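Local structure of putative transcriptional regulator (Shigella flexneri 2a str. 2457T, 3C8G) at residues Q35-R38 with Q39-S43; G65-D69 with I70-L74; K85-Y88 with A89-H93; S120-N123 with S124-R127. The protein probably catalyses the hydration of fumarate to malate as a homodimer of the MtlR/FumE family, and is also described as a possible transcriptional regulator. One frame throughout, in Å; residues are numbered along the deposited sequence.

Contact 1: residues Q35-R38 with Q39-S43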
ATOM      1  N   GLN B  35     -10.598   3.456 -11.688  1.00 66.15           N
ATOM      2  CA  GLN B  35      -9.665   3.809 -12.752  1.00 66.93           C
ATOM      3  C   GLN B  35      -9.193   5.260 -12.702  1.00 66.72           C
ATOM      4  O   GLN B  35      -8.014   5.523 -12.945  1.00 66.25           O
ATOM      5  CB  GLN B  35     -10.142   3.368 -14.151  1.00 67.69           C
ATOM      6  CG  GLN B  35      -9.279   2.153 -14.768  1.00 70.19           C
ATOM      7  CD  GLN B  35      -9.122   0.922 -13.817  1.00 70.95           C
ATOM      8  OE1 GLN B  35      -8.029   0.655 -13.301  1.00 71.85           O
ATOM      9  NE2 GLN B  35     -10.229   0.200 -13.575  1.00 71.56           N
ATOM     10  N   GLY B  36     -10.096   6.182 -12.347  1.00 66.09           N
ATOM     11  CA  GLY B  36      -9.706   7.555 -12.062  1.00 65.67           C
ATOM     12  C   GLY B  36      -8.611   7.635 -11.006  1.00 65.71           C
ATOM     13  O   GLY B  36      -7.613   8.336 -11.181  1.00 65.14           O
ATOM     14  N   ILE B  37      -8.806   6.902  -9.912  1.00 65.95           N
ATOM     15  CA  ILE B  37      -7.855   6.847  -8.810  1.00 66.30           C
ATOM     16  C   ILE B  37      -6.533   6.226  -9.296  1.00 67.23           C
ATOM     17  O   ILE B  37      -5.442   6.726  -8.987  1.00 67.45           O
ATOM     18  CB  ILE B  37      -8.458   6.043  -7.614  1.00 66.23           C
ATOM     19  CG1 ILE B  37      -9.539   6.862  -6.887  1.00 66.26           C
ATOM     20  CG2 ILE B  37      -7.387   5.591  -6.645  1.00 64.57           C
ATOM     21  CD1 ILE B  37      -8.994   8.047  -6.033  1.00 68.84           C
ATOM     22  N   ARG B  38      -6.645   5.154 -10.083  1.00 67.67           N
ATOM     23  CA  ARG B  38      -5.486   4.391 -10.533  1.00 68.42           C
ATOM     24  C   ARG B  38      -4.600   5.144 -11.523  1.00 68.05           C
ATOM     25  O   ARG B  38      -3.412   4.899 -11.560  1.00 68.15           O
ATOM     26  CB  ARG B  38      -5.906   3.030 -11.111  1.00 68.75           C
ATOM     27  CG  ARG B  38      -6.031   1.894 -10.072  1.00 69.48           C
ATOM     28  CD  ARG B  38      -6.549   0.580 -10.720  1.00 69.60           C
ATOM     29  NE  ARG B  38      -5.544  -0.471 -10.941  1.00 72.50           N
ATOM     30  CZ  ARG B  38      -4.457  -0.690 -10.189  1.00 73.67           C
ATOM     31  NH1 ARG B  38      -3.638  -1.694 -10.482  1.00 73.50           N
ATOM     32  NH2 ARG B  38      -4.186   0.072  -9.137  1.00 73.46           N
ATOM     33  N   GLN B  39      -5.175   6.041 -12.331  1.00 67.70           N
ATOM     34  CA  GLN B  39      -4.379   6.888 -13.231  1.00 67.24           C
ATOM     35  C   GLN B  39      -3.599   7.915 -12.402  1.00 66.34           C
ATOM     36  O   GLN B  39      -2.493   8.291 -12.776  1.00 67.17           O
ATOM     37  CB  GLN B  39      -5.228   7.587 -14.328  1.00 67.34           C
ATOM     38  CG  GLN B  39      -6.615   6.964 -14.576  1.00 70.11           C
ATOM     39  CD  GLN B  39      -7.015   6.787 -16.061  1.00 72.12           C
ATOM     40  OE1 GLN B  39      -7.385   7.749 -16.748  1.00 71.67           O
ATOM     41  NE2 GLN B  39      -6.987   5.537 -16.533  1.00 72.50           N
ATOM     42  N   PHE B  40      -4.166   8.333 -11.274  1.00 64.94           N
ATOM     43  CA  PHE B  40      -3.545   9.303 -10.379  1.00 64.20           C
ATOM     44  C   PHE B  40      -2.344   8.740  -9.638  1.00 63.57           C
ATOM     45  O   PHE B  40      -1.357   9.424  -9.469  1.00 63.68           O
ATOM     46  CB  PHE B  40      -4.575   9.812  -9.368  1.00 64.51           C
ATOM     47  CG  PHE B  40      -4.043  10.851  -8.406  1.00 64.07           C
ATOM     48  CD1 PHE B  40      -3.530  10.475  -7.168  1.00 64.01           C
ATOM     49  CD2 PHE B  40      -4.088  12.208  -8.729  1.00 64.21           C
ATOM     50  CE1 PHE B  40      -3.046  11.437  -6.280  1.00 64.54           C
ATOM     51  CE2 PHE B  40      -3.602  13.183  -7.854  1.00 63.11           C
ATOM     52  CZ  PHE B  40      -3.089  12.806  -6.634  1.00 64.46           C
ATOM     53  N   LEU B  41      -2.437   7.496  -9.199  1.00 63.03           N
ATOM     54  CA  LEU B  41      -1.395   6.871  -8.370  1.00 62.90           C
ATOM     55  C   LEU B  41       0.090   7.109  -8.764  1.00 62.46           C
ATOM     56  O   LEU B  41       0.910   7.367  -7.886  1.00 62.59           O
ATOM     57  CB  LEU B  41      -1.698   5.371  -8.190  1.00 62.89           C
ATOM     58  CG  LEU B  41      -2.399   4.726  -6.967  1.00 63.07           C
ATOM     59  CD1 LEU B  41      -3.154   5.655  -5.995  1.00 62.22           C
ATOM     60  CD2 LEU B  41      -3.302   3.580  -7.445  1.00 62.74           C
ATOM     61  N   PRO B  42       0.443   7.016 -10.073  1.00 61.95           N
ATOM     62  CA  PRO B  42       1.816   7.368 -10.510  1.00 61.52           C
ATOM     63  C   PRO B  42       2.328   8.698  -9.975  1.00 60.88           C
ATOM     64  O   PRO B  42       3.525   8.831  -9.708  1.00 60.62           O
ATOM     65  CB  PRO B  42       1.695   7.452 -12.032  1.00 61.78           C
ATOM     66  CG  PRO B  42       0.553   6.530 -12.364  1.00 62.14           C
ATOM     67  CD  PRO B  42      -0.387   6.541 -11.201  1.00 61.65           C
ATOM     68  N   SER B  43       1.414   9.659  -9.837  1.00 60.54           N
ATOM     69  CA  SER B  43       1.688  11.002  -9.302  1.00 60.02           C
ATOM     70  C   SER B  43       2.379  10.974  -7.966  1.00 59.78           C
ATOM     71  O   SER B  43       3.055  11.933  -7.605  1.00 60.04           O
ATOM     72  CB  SER B  43       0.389  11.757  -9.079  1.00 59.63           C
ATOM     73  OG  SER B  43       0.153  12.608 -10.152  1.00 59.97           O
TER
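Arg38 and Leu41, one turn apart, cross obliquely: the methyl CD2 of Leu41 lies 3.9 Å from Arg38 CA and 4.0 Å from Arg38 NH2. This branch therefore sits in the bend of the arginine chain, which turns at its third torsion (104°) and brings the guanidinium back past the leucine. Asp68, in the loop before helix 70-79, binds NE in a salt bridge and fixes the polar end. On the other methyl, Leu41 CD1 approaches Ile37 CG2 at 4.3 Å, extending an apolar strip that rests on helix 70-79. Gln39 points elsewhere. Its chain folds back along the helix over the Gln35 carbonyl, though the exact fit there is doubtful, and its OE1 accepts a bond from the backbone N of Leu7 near the start of the modelled chain. The backbone changes character beneath these groups, as helix 29-40 gives way to a 3-10 segment at 41-43. Ile37 O accepts from Leu41 N at 3.1 Å and, more weakly, from Phe40 N, a mixture of four- and three-residue spacing. Next along, Arg38 O meets the CD of Pro42 at 3.5 Å instead of an N-H, because proline has none to give; Ser43 N then bonds to Phe40 O at 2.8 Å. A proline at this point breaks the regular helical bonding, while Arg38 lies against Leu41 through CG and NH2 and has its NE paired with an acidic partner, so that one side chain serves both an apolar and an ionic contact.

Contact 2: residues G65-D69 with I70-L74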
ATOM      1  N   GLY B  65      -2.690  -6.115  -8.113  1.00 67.41           N
ATOM      2  CA  GLY B  65      -1.709  -5.842  -7.068  1.00 67.22           C
ATOM      3  C   GLY B  65      -2.265  -5.277  -5.768  1.00 67.18           C
ATOM      4  O   GLY B  65      -3.481  -5.170  -5.603  1.00 67.43           O
ATOM      5  N   PRO B  66      -1.372  -4.901  -4.833  1.00 67.20           N
ATOM      6  CA  PRO B  66      -1.727  -4.408  -3.493  1.00 67.56           C
ATOM      7  C   PRO B  66      -2.448  -3.049  -3.476  1.00 67.98           C
ATOM      8  O   PRO B  66      -2.850  -2.578  -2.420  1.00 67.89           O
ATOM      9  CB  PRO B  66      -0.360  -4.275  -2.812  1.00 67.35           C
ATOM     10  CG  PRO B  66       0.578  -4.044  -3.926  1.00 66.81           C
ATOM     11  CD  PRO B  66       0.091  -4.932  -5.014  1.00 66.91           C
ATOM     12  N   LEU B  67      -2.590  -2.424  -4.641  1.00 68.67           N
ATOM     13  CA  LEU B  67      -3.289  -1.150  -4.776  1.00 68.66           C
ATOM     14  C   LEU B  67      -4.389  -1.164  -5.871  1.00 68.98           C
ATOM     15  O   LEU B  67      -4.879  -0.113  -6.270  1.00 68.87           O
ATOM     16  CB  LEU B  67      -2.272  -0.040  -5.024  1.00 68.50           C
ATOM     17  CG  LEU B  67      -1.409   0.406  -3.847  1.00 68.62           C
ATOM     18  CD1 LEU B  67      -0.093   0.935  -4.374  1.00 69.19           C
ATOM     19  CD2 LEU B  67      -2.115   1.464  -3.006  1.00 67.88           C
ATOM     20  N   ASP B  68      -4.765  -2.355  -6.347  1.00 69.33           N
ATOM     21  CA  ASP B  68      -5.910  -2.512  -7.259  1.00 69.65           C
ATOM     22  C   ASP B  68      -7.163  -2.738  -6.384  1.00 69.63           C
ATOM     23  O   ASP B  68      -7.881  -3.737  -6.517  1.00 69.31           O
ATOM     24  CB  ASP B  68      -5.669  -3.688  -8.235  1.00 69.65           C
ATOM     25  CG  ASP B  68      -6.471  -3.570  -9.549  1.00 69.97           C
ATOM     26  OD1 ASP B  68      -7.379  -2.699  -9.673  1.00 67.93           O
ATOM     27  OD2 ASP B  68      -6.180  -4.377 -10.471  1.00 69.12           O
ATOM     28  N   ASP B  69      -7.385  -1.806  -5.464  1.00 69.55           N
ATOM     29  CA  ASP B  69      -8.503  -1.846  -4.533  1.00 69.75           C
ATOM     30  C   ASP B  69      -8.789  -0.394  -4.140  1.00 69.29           C
ATOM     31  O   ASP B  69      -7.960   0.248  -3.496  1.00 69.59           O
ATOM     32  CB  ASP B  69      -8.112  -2.682  -3.318  1.00 70.19           C
ATOM     33  CG  ASP B  69      -9.190  -2.732  -2.237  1.00 72.51           C
ATOM     34  OD1 ASP B  69      -9.790  -3.813  -2.058  1.00 77.49           O
ATOM     35  OD2 ASP B  69      -9.420  -1.724  -1.529  1.00 74.37           O
ATOM     36  N   ILE B  70      -9.947   0.132  -4.531  1.00 68.40           N
ATOM     37  CA  ILE B  70     -10.229   1.550  -4.299  1.00 68.00           C
ATOM     38  C   ILE B  70      -9.998   2.012  -2.863  1.00 67.36           C
ATOM     39  O   ILE B  70      -9.544   3.111  -2.638  1.00 67.16           O
ATOM     40  CB  ILE B  70     -11.629   1.995  -4.842  1.00 68.21           C
ATOM     41  CG1 ILE B  70     -11.614   3.489  -5.161  1.00 68.59           C
ATOM     42  CG2 ILE B  70     -12.761   1.620  -3.891  1.00 66.75           C
ATOM     43  CD1 ILE B  70     -12.694   3.912  -6.171  1.00 70.41           C
ATOM     44  N   ASP B  71     -10.276   1.164  -1.889  1.00 67.44           N
ATOM     45  CA  ASP B  71     -10.140   1.579  -0.492  1.00 67.11           C
ATOM     46  C   ASP B  71      -8.667   1.844  -0.142  1.00 66.60           C
ATOM     47  O   ASP B  71      -8.329   2.967   0.278  1.00 66.90           O
ATOM     48  CB  ASP B  71     -10.783   0.564   0.466  1.00 67.10           C
ATOM     49  CG  ASP B  71     -12.234   0.213   0.092  1.00 69.60           C
ATOM     50  OD1 ASP B  71     -12.982   1.079  -0.433  1.00 68.72           O
ATOM     51  OD2 ASP B  71     -12.633  -0.955   0.346  1.00 72.21           O
ATOM     52  N   VAL B  72      -7.794   0.842  -0.342  1.00 65.50           N
ATOM     53  CA  VAL B  72      -6.378   0.974   0.029  1.00 64.31           C
ATOM     54  C   VAL B  72      -5.714   2.063  -0.807  1.00 63.91           C
ATOM     55  O   VAL B  72      -4.941   2.879  -0.279  1.00 64.23           O
ATOM     56  CB  VAL B  72      -5.555  -0.370   0.043  1.00 64.43           C
ATOM     57  CG1 VAL B  72      -6.453  -1.588   0.255  1.00 62.89           C
ATOM     58  CG2 VAL B  72      -4.718  -0.530  -1.198  1.00 64.13           C
ATOM     59  N   ALA B  73      -6.053   2.115  -2.092  1.00 63.01           N
ATOM     60  CA  ALA B  73      -5.648   3.249  -2.939  1.00 62.64           C
ATOM     61  C   ALA B  73      -6.035   4.643  -2.378  1.00 62.78           C
ATOM     62  O   ALA B  73      -5.224   5.576  -2.406  1.00 62.45           O
ATOM     63  CB  ALA B  73      -6.193   3.078  -4.319  1.00 62.14           C
ATOM     64  N   LEU B  74      -7.273   4.785  -1.897  1.00 62.93           N
ATOM     65  CA  LEU B  74      -7.746   6.063  -1.359  1.00 63.20           C
ATOM     66  C   LEU B  74      -6.974   6.379  -0.102  1.00 62.55           C
ATOM     67  O   LEU B  74      -6.375   7.449   0.031  1.00 62.16           O
ATOM     68  CB  LEU B  74      -9.229   6.018  -1.010  1.00 63.55           C
ATOM     69  CG  LEU B  74     -10.236   6.412  -2.064  1.00 65.26           C
ATOM     70  CD1 LEU B  74     -11.629   6.068  -1.534  1.00 67.38           C
ATOM     71  CD2 LEU B  74     -10.099   7.894  -2.407  1.00 66.73           C
TER
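Asp69 grips the first turn of helix 70-79 through a single carboxylate oxygen: OD2 accepts from Val72 N at 3.3 Å along a nearly straight path (164°) and, more weakly, from Asp71 N at 3.0 Å. The valine amide comes in on the anti side of that oxygen, 21° out of the carboxylate plane. With CG swung away from its own backbone N (chi1 177°), the acid is directed over the amides of the first turn. Asp69 is thus the N-cap, and Asp69 O opens the helical bonding by accepting from Ala73 N at 3.0 Å. Val72 divides its branches: CG1 lies across the Asp69 carboxylate, whereas CG2 packs against Leu67 CD2 at 3.7 Å, next to the Pro66 carbonyl. A type I turn from Gly65 to Asp68, closed by Asp68 N to Gly65 O at 3.2 Å, and then an inverse gamma turn centred on Asp68 bring the chain round to the cap. Further out, Asp71, whose OD2 lies 3.8 Å from Asp69 OD2, directs its two oxygens to Ser95 OG and His99 NE2 on helix 85-103, bonds that may ease the like charges. Pro66 and Val72 also pack on apolar side chains of a neighbouring subunit.

Contact 3: residues K85-Y88 with A89-H93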
ATOM      1  N   LYS B  85      -9.922  16.427   2.888  1.00 67.40           N
ATOM      2  CA  LYS B  85     -10.973  15.634   3.566  1.00 67.09           C
ATOM      3  C   LYS B  85     -12.288  15.425   2.766  1.00 66.26           C
ATOM      4  O   LYS B  85     -12.836  14.315   2.759  1.00 65.77           O
ATOM      5  CB  LYS B  85     -11.324  16.202   4.949  1.00 67.13           C
ATOM      6  CG  LYS B  85     -12.516  15.437   5.636  1.00 68.22           C
ATOM      7  CD  LYS B  85     -13.307  16.269   6.687  1.00 68.11           C
ATOM      8  CE  LYS B  85     -12.635  16.222   8.068  1.00 70.43           C
ATOM      9  NZ  LYS B  85     -13.205  17.225   9.018  1.00 71.87           N
ATOM     10  N   TRP B  86     -12.786  16.484   2.122  1.00 65.01           N
ATOM     11  CA  TRP B  86     -14.075  16.430   1.446  1.00 64.26           C
ATOM     12  C   TRP B  86     -14.120  15.359   0.350  1.00 63.37           C
ATOM     13  O   TRP B  86     -15.074  14.588   0.293  1.00 61.99           O
ATOM     14  CB  TRP B  86     -14.533  17.815   0.936  1.00 64.61           C
ATOM     15  CG  TRP B  86     -13.754  18.431  -0.230  1.00 65.66           C
ATOM     16  CD1 TRP B  86     -12.747  19.372  -0.141  1.00 66.90           C
ATOM     17  CD2 TRP B  86     -13.970  18.214  -1.650  1.00 66.29           C
ATOM     18  NE1 TRP B  86     -12.314  19.725  -1.409  1.00 67.89           N
ATOM     19  CE2 TRP B  86     -13.038  19.030  -2.347  1.00 66.43           C
ATOM     20  CE3 TRP B  86     -14.850  17.397  -2.396  1.00 66.98           C
ATOM     21  CZ2 TRP B  86     -12.961  19.060  -3.747  1.00 65.87           C
ATOM     22  CZ3 TRP B  86     -14.765  17.418  -3.804  1.00 66.60           C
ATOM     23  CH2 TRP B  86     -13.829  18.255  -4.459  1.00 66.24           C
ATOM     24  N   LEU B  87     -13.062  15.297  -0.468  1.00 62.66           N
ATOM     25  CA  LEU B  87     -12.975  14.381  -1.611  1.00 61.66           C
ATOM     26  C   LEU B  87     -12.759  12.953  -1.154  1.00 60.92           C
ATOM     27  O   LEU B  87     -13.315  12.020  -1.719  1.00 60.25           O
ATOM     28  CB  LEU B  87     -11.841  14.809  -2.540  1.00 61.77           C
ATOM     29  CG  LEU B  87     -11.742  14.051  -3.860  1.00 62.58           C
ATOM     30  CD1 LEU B  87     -13.014  14.251  -4.665  1.00 64.59           C
ATOM     31  CD2 LEU B  87     -10.549  14.560  -4.635  1.00 63.51           C
ATOM     32  N   TYR B  88     -11.944  12.791  -0.122  1.00 60.16           N
ATOM     33  CA  TYR B  88     -11.757  11.483   0.466  1.00 59.82           C
ATOM     34  C   TYR B  88     -13.068  10.963   1.081  1.00 59.43           C
ATOM     35  O   TYR B  88     -13.415   9.778   0.914  1.00 59.44           O
ATOM     36  CB  TYR B  88     -10.636  11.504   1.490  1.00 60.09           C
ATOM     37  CG  TYR B  88     -10.517  10.227   2.238  1.00 60.57           C
ATOM     38  CD1 TYR B  88     -11.135  10.066   3.463  1.00 61.89           C
ATOM     39  CD2 TYR B  88      -9.804   9.163   1.709  1.00 60.91           C
ATOM     40  CE1 TYR B  88     -11.039   8.869   4.150  1.00 62.72           C
ATOM     41  CE2 TYR B  88      -9.692   7.981   2.376  1.00 61.25           C
ATOM     42  CZ  TYR B  88     -10.313   7.834   3.605  1.00 62.40           C
ATOM     43  OH  TYR B  88     -10.196   6.635   4.291  1.00 62.80           O
ATOM     44  N   ALA B  89     -13.785  11.835   1.790  1.00 58.49           N
ATOM     45  CA  ALA B  89     -15.134  11.506   2.276  1.00 58.12           C
ATOM     46  C   ALA B  89     -16.037  11.057   1.114  1.00 58.30           C
ATOM     47  O   ALA B  89     -16.666   9.997   1.159  1.00 58.23           O
ATOM     48  CB  ALA B  89     -15.747  12.693   3.014  1.00 57.03           C
ATOM     49  N   ASP B  90     -16.058  11.843   0.053  1.00 58.64           N
ATOM     50  CA  ASP B  90     -16.986  11.570  -1.019  1.00 60.20           C
ATOM     51  C   ASP B  90     -16.719  10.195  -1.630  1.00 60.49           C
ATOM     52  O   ASP B  90     -17.638   9.363  -1.739  1.00 60.74           O
ATOM     53  CB  ASP B  90     -16.953  12.669  -2.092  1.00 60.25           C
ATOM     54  CG  ASP B  90     -17.712  13.935  -1.686  1.00 62.02           C
ATOM     55  OD1 ASP B  90     -18.104  14.070  -0.480  1.00 59.84           O
ATOM     56  OD2 ASP B  90     -17.897  14.803  -2.596  1.00 64.24           O
ATOM     57  N   ILE B  91     -15.463   9.954  -2.010  1.00 61.02           N
ATOM     58  CA  ILE B  91     -15.139   8.749  -2.768  1.00 61.31           C
ATOM     59  C   ILE B  91     -15.291   7.548  -1.867  1.00 61.92           C
ATOM     60  O   ILE B  91     -15.812   6.526  -2.271  1.00 61.76           O
ATOM     61  CB  ILE B  91     -13.739   8.784  -3.350  1.00 60.94           C
ATOM     62  CG1 ILE B  91     -13.574  10.024  -4.225  1.00 58.35           C
ATOM     63  CG2 ILE B  91     -13.520   7.531  -4.153  1.00 60.35           C
ATOM     64  CD1 ILE B  91     -12.222  10.147  -4.896  1.00 56.26           C
ATOM     65  N   THR B  92     -14.864   7.693  -0.624  1.00 62.94           N
ATOM     66  CA  THR B  92     -15.158   6.693   0.395  1.00 63.77           C
ATOM     67  C   THR B  92     -16.662   6.399   0.434  1.00 63.55           C
ATOM     68  O   THR B  92     -17.065   5.245   0.361  1.00 63.74           O
ATOM     69  CB  THR B  92     -14.614   7.145   1.757  1.00 63.86           C
ATOM     70  OG1 THR B  92     -13.195   7.209   1.646  1.00 66.16           O
ATOM     71  CG2 THR B  92     -14.951   6.149   2.861  1.00 64.39           C
ATOM     72  N   HIS B  93     -17.494   7.434   0.485  1.00 63.57           N
ATOM     73  CA  HIS B  93     -18.932   7.193   0.506  1.00 63.51           C
ATOM     74  C   HIS B  93     -19.404   6.424  -0.715  1.00 62.80           C
ATOM     75  O   HIS B  93     -20.195   5.502  -0.581  1.00 62.20           O
ATOM     76  CB  HIS B  93     -19.734   8.473   0.719  1.00 63.83           C
ATOM     77  CG  HIS B  93     -19.648   9.010   2.120  1.00 66.77           C
ATOM     78  ND1 HIS B  93     -19.600   8.193   3.233  1.00 69.25           N
ATOM     79  CD2 HIS B  93     -19.607  10.282   2.589  1.00 67.45           C
ATOM     80  CE1 HIS B  93     -19.535   8.936   4.322  1.00 69.03           C
ATOM     81  NE2 HIS B  93     -19.555  10.206   3.959  1.00 68.76           N
TER
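Tyr88 lays one face of its ring over the hydroxyl of Thr92, whose OG1 stands 3.5 Å above the plane, over the ring centre. Thr92 OG1 also donates to Tyr88 O at 2.7 Å, and Thr92 N reaches Tyr88 O at 3.0 Å from the opposite face of the carbonyl plane, giving it two donors. The threonine can do this because OG1 stands beside its backbone N (chi1 -64°), looking back down the helix. On another side, Leu87 and Ile91 run alongside each other, with Leu87 CG 4.1 Å from Ile91 CD1. All of this is i to i+4 packing in the opening turns of helix 85-103, whose backbone bonds are regular; Ile91 N to Leu87 O, at 3.0 Å and 168°, is one of them. Asp90 takes a further side. Its OD2 lies 4.0 Å from Trp86 CE3, at the ring edge and near its plane, with ring and carboxylate planes turned 75° apart. Both carboxylate oxygens have stronger partners: OD1 accepts from Asn123 N and OD2 from Ser124 N, at the start of helix 123-126. Leu87 and Ile91 face Thr166 of helix 158-166, while the Tyr88 ring stacks with Tyr78 and also packs against an aromatic side chain of a neighbouring subunit.

Contact 4: residues S120-N123 with S124-R127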
ATOM      1  N   SER B 120     -27.120  13.097   0.574  1.00 61.90           N
ATOM      2  CA  SER B 120     -27.021  14.187   1.551  1.00 63.09           C
ATOM      3  C   SER B 120     -25.633  14.313   2.185  1.00 62.72           C
ATOM      4  O   SER B 120     -25.276  15.365   2.689  1.00 62.94           O
ATOM      5  CB  SER B 120     -28.066  14.008   2.652  1.00 63.17           C
ATOM      6  OG  SER B 120     -29.257  13.503   2.073  1.00 65.79           O
ATOM      7  N   ASN B 121     -24.851  13.249   2.145  1.00 62.28           N
ATOM      8  CA  ASN B 121     -23.482  13.302   2.639  1.00 61.96           C
ATOM      9  C   ASN B 121     -22.420  13.270   1.547  1.00 60.83           C
ATOM     10  O   ASN B 121     -21.267  12.952   1.838  1.00 59.43           O
ATOM     11  CB  ASN B 121     -23.243  12.130   3.575  1.00 62.90           C
ATOM     12  CG  ASN B 121     -24.110  12.198   4.789  1.00 65.70           C
ATOM     13  OD1 ASN B 121     -24.244  13.257   5.413  1.00 67.61           O
ATOM     14  ND2 ASN B 121     -24.744  11.079   5.121  1.00 69.94           N
ATOM     15  N   VAL B 122     -22.816  13.561   0.298  1.00 59.43           N
ATOM     16  CA  VAL B 122     -21.855  13.744  -0.786  1.00 57.95           C
ATOM     17  C   VAL B 122     -21.670  15.242  -0.932  1.00 57.34           C
ATOM     18  O   VAL B 122     -22.634  15.960  -1.279  1.00 57.33           O
ATOM     19  CB  VAL B 122     -22.357  13.110  -2.098  1.00 58.49           C
ATOM     20  CG1 VAL B 122     -21.528  13.574  -3.329  1.00 58.25           C
ATOM     21  CG2 VAL B 122     -22.434  11.572  -1.998  1.00 57.30           C
ATOM     22  N   ASN B 123     -20.454  15.715  -0.650  1.00 56.35           N
ATOM     23  CA  ASN B 123     -20.152  17.151  -0.555  1.00 56.51           C
ATOM     24  C   ASN B 123     -20.216  17.851  -1.904  1.00 56.71           C
ATOM     25  O   ASN B 123     -20.571  19.027  -1.993  1.00 56.66           O
ATOM     26  CB  ASN B 123     -18.752  17.393  -0.000  1.00 56.77           C
ATOM     27  CG  ASN B 123     -18.633  17.070   1.457  1.00 57.04           C
ATOM     28  OD1 ASN B 123     -19.110  17.809   2.310  1.00 59.50           O
ATOM     29  ND2 ASN B 123     -17.956  15.982   1.757  1.00 57.44           N
ATOM     30  N   SER B 124     -19.841  17.137  -2.958  1.00 56.53           N
ATOM     31  CA  SER B 124     -19.879  17.729  -4.289  1.00 56.53           C
ATOM     32  C   SER B 124     -21.315  17.931  -4.756  1.00 56.14           C
ATOM     33  O   SER B 124     -21.579  18.741  -5.634  1.00 56.82           O
ATOM     34  CB  SER B 124     -19.059  16.919  -5.290  1.00 56.00           C
ATOM     35  OG  SER B 124     -19.548  15.601  -5.386  1.00 57.55           O
ATOM     36  N   ILE B 125     -22.249  17.231  -4.130  1.00 55.88           N
ATOM     37  CA  ILE B 125     -23.667  17.492  -4.369  1.00 55.58           C
ATOM     38  C   ILE B 125     -24.176  18.613  -3.452  1.00 55.67           C
ATOM     39  O   ILE B 125     -24.758  19.581  -3.906  1.00 55.49           O
ATOM     40  CB  ILE B 125     -24.502  16.197  -4.195  1.00 55.02           C
ATOM     41  CG1 ILE B 125     -24.217  15.247  -5.337  1.00 54.30           C
ATOM     42  CG2 ILE B 125     -25.965  16.497  -4.134  1.00 54.01           C
ATOM     43  CD1 ILE B 125     -24.798  13.905  -5.095  1.00 57.77           C
ATOM     44  N   THR B 126     -23.921  18.454  -2.161  1.00 56.53           N
ATOM     45  CA  THR B 126     -24.343  19.373  -1.088  1.00 57.36           C
ATOM     46  C   THR B 126     -23.812  20.819  -1.173  1.00 56.58           C
ATOM     47  O   THR B 126     -24.484  21.769  -0.744  1.00 55.58           O
ATOM     48  CB  THR B 126     -23.974  18.710   0.272  1.00 57.88           C
ATOM     49  OG1 THR B 126     -25.144  18.071   0.797  1.00 60.00           O
ATOM     50  CG2 THR B 126     -23.415  19.691   1.293  1.00 60.01           C
ATOM     51  N   ARG B 127     -22.617  20.958  -1.750  1.00 56.88           N
ATOM     52  CA  ARG B 127     -21.891  22.238  -1.850  1.00 57.29           C
ATOM     53  C   ARG B 127     -22.383  23.095  -2.972  1.00 56.56           C
ATOM     54  O   ARG B 127     -22.170  24.304  -2.960  1.00 55.86           O
ATOM     55  CB  ARG B 127     -20.395  22.005  -2.072  1.00 57.83           C
ATOM     56  CG  ARG B 127     -19.642  21.714  -0.843  1.00 59.04           C
ATOM     57  CD  ARG B 127     -18.190  21.650  -1.205  1.00 64.19           C
ATOM     58  NE  ARG B 127     -17.378  21.367  -0.029  1.00 68.37           N
ATOM     59  CZ  ARG B 127     -16.057  21.457  -0.007  1.00 70.61           C
ATOM     60  NH1 ARG B 127     -15.389  21.191   1.112  1.00 71.72           N
ATOM     61  NH2 ARG B 127     -15.407  21.813  -1.110  1.00 72.44           N
TER
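The guanidinium of Arg127 is approached obliquely by Asn123, whose CB lies 4.2 Å from Arg127 NE, and it makes a cation-pi contact with the ring of Trp86 on helix 85-103. Extended from CG to NE, Arg127 runs past Asn123 O, which lies 3.1 Å from Arg127 CG, before the charge is reached. Asn123 O accepts from Arg127 N at 2.8 Å. One residue earlier, Val122 O receives Thr126 N at 2.9 Å and, more weakly, Ile125 N. Val122 CG1, trans to its own amide nitrogen (chi1 166°), packs on Ile125 CD1 at 3.7 Å and on Ser124 OG at 3.5 Å; Ala162 of helix 158-166 touches all three side chains. Thr126 OG1 gives a weak bond to Ser120 O at the preceding bend. Val122 holds the N-cap position of helix 123-126 but has no polar side chain with which to accept amide hydrogens. That role falls to the Asp90 carboxylate, which takes the first two amides, consistent with a helix start whose polar groups are satisfied by a neighbouring helix.

How the contacts relate
Along the chain the contacts follow one another from 1 to 4. In the all-helical fold, contacts 1 and 2 lie together on one side of the chain's centre and contact 4 on the other, with contact 3 touching all three. Contacts 1 and 2, centres about 10 Å apart, meet where helix 29-40 packs on helix 70-79. Contact 2 meets contact 3, centres about 15 Å apart, through Leu74 against Ile91 and Tyr88; Ile37 of contact 1 also reaches Ile91. The centres of contacts 3 and 4 are about 10 Å apart. Helix 85-103 thus joins the pair of helices 29-40 and 70-79 to short helix 123-126, while contacts 2 and 3 also reach the second subunit of the homodimer.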